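PDB 1T6U: superoxide dismutase [Ni] from Streptomyces coelicolor, which catalyses the nickel-dependent dismutation of superoxide to hydrogen peroxide and molecular oxygen as a homohexamer shaped like a hollow sphere. Local coordinates for residues A[76-81]-A[105-110]. The protein carries 1 engineered substitution. Sequence-based numbering, arbitrary orientation.
Sequences QLVNDT and AQIDKI
Gln106 opens the contact at its exposed border, where its side chain runs past the end of Leu77 and lays its amide oxygen OE1 3.7 Å from Leu77 CD1. This is a van der Waals touch: the polar amide lies beside one methyl of the leucine, and no hydrogen bond joins the two segments. One residue on, Ile107 supplies most of what segment 105-110 buries against segment 76-81. Leu77, with CG anti to its own nitrogen (chi1 171°), extends across the interface and sets CD2 against Ile107 CG1 at 3.8 Å. The isoleucine continues beyond this crossing, its extended chain (chi2 171°) carrying CD1 out to the side chains of helix 74-89. There it meets Val78 CG2 at 4.0 Å, the two side chains lying roughly perpendicular, and comes tip to tip with Thr81, whose OG1 stands 3.5 Å from Ile107 CD1.

That a hydroxyl can face a methyl in a buried setting illustrates how helices accommodate threonine: OG1 donates back to Leu77 O over 2.8 Å, from above the carbonyl plane, while Thr81 N bonds to the same oxygen. With a valine in place of Thr81 the hydroxyl bond is gone, which would probably leave Leu77 O one donor poorer and the side chain less firmly fixed in rotation. Ile110, a turn beyond Gln106, finishes the row by placing CD1 4.0 Å from Leu77 CD2. Val55 of helix 34-62 touches Val78, Thr81 and Ile107, adding a third helix to the packing. The short segment axes approach to 10.3 Å with their N-to-C directions 147° apart, so helices 74-89 and 94-115 pack as roughly antiparallel, hydrophobically filled neighbours of the four-helix bundle that forms each NiSOD subunit.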
ATOM      1  N   GLN A  76       8.733  27.705   1.110  1.00 13.39           N
ATOM      2  CA  GLN A  76       8.068  27.975  -0.173  1.00 13.43           C
ATOM      3  C   GLN A  76       8.660  27.140  -1.280  1.00 13.21           C
ATOM      4  O   GLN A  76       7.906  26.718  -2.188  1.00 13.60           O
ATOM      5  CB  GLN A  76       8.130  29.451  -0.546  1.00 13.77           C
ATOM      6  CG  GLN A  76       7.267  29.793  -1.746  1.00 16.10           C
ATOM      7  CD  GLN A  76       5.792  29.650  -1.502  1.00 14.84           C
ATOM      8  OE1 GLN A  76       5.243  30.171  -0.530  1.00 17.23           O
ATOM      9  NE2 GLN A  76       5.097  28.929  -2.381  1.00 18.55           N
ATOM     10  N   LEU A  77       9.952  26.884  -1.233  1.00 13.53           N
ATOM     11  CA  LEU A  77      10.560  26.012  -2.218  1.00 11.55           C
ATOM     12  C   LEU A  77       9.953  24.617  -2.153  1.00 12.02           C
ATOM     13  O   LEU A  77       9.609  24.045  -3.199  1.00 13.59           O
ATOM     14  CB  LEU A  77      12.062  25.968  -2.008  1.00 13.64           C
ATOM     15  CG  LEU A  77      12.818  24.909  -2.832  1.00 13.19           C
ATOM     16  CD1 LEU A  77      12.660  25.212  -4.305  1.00 19.05           C
ATOM     17  CD2 LEU A  77      14.266  24.929  -2.362  1.00 14.27           C
ATOM     18  N   VAL A  78       9.811  24.057  -0.956  1.00 11.72           N
ATOM     19  CA  VAL A  78       9.245  22.697  -0.881  1.00 11.44           C
ATOM     20  C   VAL A  78       7.799  22.711  -1.389  1.00 11.87           C
ATOM     21  O   VAL A  78       7.383  21.820  -2.127  1.00 10.46           O
ATOM     22  CB  VAL A  78       9.356  22.157   0.541  1.00 11.04           C
ATOM     23  CG1 VAL A  78       8.574  20.863   0.700  1.00 10.86           C
ATOM     24  CG2 VAL A  78      10.832  21.945   0.931  1.00 12.39           C
ATOM     25  N   ASN A  79       7.044  23.754  -1.007  1.00 11.44           N
ATOM     26  CA  ASN A  79       5.649  23.852  -1.470  1.00 11.48           C
ATOM     27  C   ASN A  79       5.572  23.921  -2.992  1.00 10.57           C
ATOM     28  O   ASN A  79       4.758  23.218  -3.578  1.00 11.22           O
ATOM     29  CB  ASN A  79       4.898  25.031  -0.862  1.00 12.45           C
ATOM     30  CG  ASN A  79       3.389  24.888  -0.961  1.00 11.70           C
ATOM     31  OD1 ASN A  79       2.771  25.408  -1.916  1.00 12.00           O
ATOM     32  ND2 ASN A  79       2.809  24.210   0.015  1.00 13.80           N
ATOM     33  N   ASP A  80       6.425  24.747  -3.599  1.00 11.79           N
ATOM     34  CA  ASP A  80       6.500  24.853  -5.053  1.00 11.87           C
ATOM     35  C   ASP A  80       6.941  23.542  -5.735  1.00  9.89           C
ATOM     36  O   ASP A  80       6.460  23.224  -6.826  1.00 10.49           O
ATOM     37  CB  ASP A  80       7.485  25.955  -5.444  1.00 12.79           C
ATOM     38  CG  ASP A  80       6.994  27.341  -5.097  1.00 15.26           C
ATOM     39  OD1 ASP A  80       5.819  27.475  -4.713  1.00 19.82           O
ATOM     40  OD2 ASP A  80       7.740  28.328  -5.186  1.00 17.63           O
ATOM     41  N   THR A  81       7.831  22.831  -5.073  1.00 10.52           N
ATOM     42  CA  THR A  81       8.240  21.539  -5.612  1.00 10.09           C
ATOM     43  C   THR A  81       7.070  20.581  -5.658  1.00 10.27           C
ATOM     44  O   THR A  81       6.846  19.867  -6.643  1.00 11.01           O
ATOM     45  CB  THR A  81       9.340  20.947  -4.722  1.00  9.81           C
ATOM     46  OG1 THR A  81      10.472  21.846  -4.650  1.00 12.01           O
ATOM     47  CG2 THR A  81       9.881  19.643  -5.279  1.00 10.87           C
ATOM     48  N   ALA A 105      16.389  19.790  -7.482  1.00 10.89           N
ATOM     49  CA  ALA A 105      17.811  20.141  -7.499  1.00 11.90           C
ATOM     50  C   ALA A 105      18.162  21.290  -6.572  1.00 13.39           C
ATOM     51  O   ALA A 105      19.226  21.307  -5.929  1.00 12.67           O
ATOM     52  CB  ALA A 105      18.255  20.444  -8.938  1.00 14.30           C
ATOM     53  N   GLN A 106      17.268  22.265  -6.459  1.00 11.57           N
ATOM     54  CA  GLN A 106      17.435  23.327  -5.464  1.00 12.24           C
ATOM     55  C   GLN A 106      17.345  22.778  -4.034  1.00 11.69           C
ATOM     56  O   GLN A 106      18.156  23.195  -3.215  1.00 12.95           O
ATOM     57  CB  GLN A 106      16.421  24.444  -5.692  1.00 12.63           C
ATOM     58  CG  GLN A 106      16.462  25.084  -7.055  1.00 14.95           C
ATOM     59  CD  GLN A 106      15.474  26.224  -7.240  1.00 23.67           C
ATOM     60  OE1 GLN A 106      15.254  27.003  -6.301  1.00 36.35           O
ATOM     61  NE2 GLN A 106      14.851  26.393  -8.395  1.00 43.16           N
ATOM     62  N   ILE A 107      16.415  21.903  -3.733  1.00 10.73           N
ATOM     63  CA  ILE A 107      16.347  21.300  -2.423  1.00 11.06           C
ATOM     64  C   ILE A 107      17.605  20.483  -2.173  1.00 10.18           C
ATOM     65  O   ILE A 107      18.167  20.525  -1.065  1.00 12.11           O
ATOM     66  CB  ILE A 107      15.087  20.429  -2.210  1.00  9.42           C
ATOM     67  CG1 ILE A 107      13.752  21.176  -2.314  1.00 11.05           C
ATOM     68  CG2 ILE A 107      15.204  19.713  -0.863  1.00 13.07           C
ATOM     69  CD1 ILE A 107      12.530  20.290  -2.326  1.00 10.31           C
ATOM     70  N   ASP A 108      18.095  19.764  -3.151  1.00  9.99           N
ATOM     71  CA  ASP A 108      19.296  18.942  -2.989  1.00 10.77           C
ATOM     72  C   ASP A 108      20.494  19.812  -2.669  1.00 10.46           C
ATOM     73  O   ASP A 108      21.308  19.487  -1.816  1.00 11.09           O
ATOM     74  CB  ASP A 108      19.502  18.107  -4.255  1.00 11.73           C
ATOM     75  CG  ASP A 108      20.730  17.238  -4.212  1.00 13.20           C
ATOM     76  OD1 ASP A 108      20.583  16.096  -3.761  1.00 17.38           O
ATOM     77  OD2 ASP A 108      21.784  17.775  -4.629  1.00 19.28           O
ATOM     78  N   LYS A 109      20.593  20.966  -3.301  1.00 11.94           N
ATOM     79  CA  LYS A 109      21.731  21.850  -3.055  1.00 13.65           C
ATOM     80  C   LYS A 109      21.751  22.288  -1.582  1.00 14.68           C
ATOM     81  O   LYS A 109      22.769  22.272  -0.891  1.00 13.86           O
ATOM     82  CB  LYS A 109      21.679  23.042  -3.995  1.00 16.97           C
ATOM     83  CG  LYS A 109      22.831  24.044  -3.782  1.00 18.91           C
ATOM     84  CD  LYS A 109      22.674  25.293  -4.674  1.00 22.66           C
ATOM     85  CE  LYS A 109      23.742  26.348  -4.433  1.00 30.71           C
ATOM     86  NZ  LYS A 109      23.554  27.637  -5.207  1.00 48.36           N
ATOM     87  N   ILE A 110      20.603  22.682  -1.053  1.00 13.95           N
ATOM     88  CA  ILE A 110      20.452  23.076   0.370  1.00 12.63           C
ATOM     89  C   ILE A 110      20.726  21.901   1.303  1.00 11.43           C
ATOM     90  O   ILE A 110      21.505  21.979   2.257  1.00 12.71           O
ATOM     91  CB  ILE A 110      19.066  23.711   0.561  1.00 12.02           C
ATOM     92  CG1 ILE A 110      18.938  25.034  -0.238  1.00 14.37           C
ATOM     93  CG2 ILE A 110      18.695  23.908   2.008  1.00 12.19           C
ATOM     94  CD1 ILE A 110      17.566  25.655  -0.167  1.00 14.41           C
TER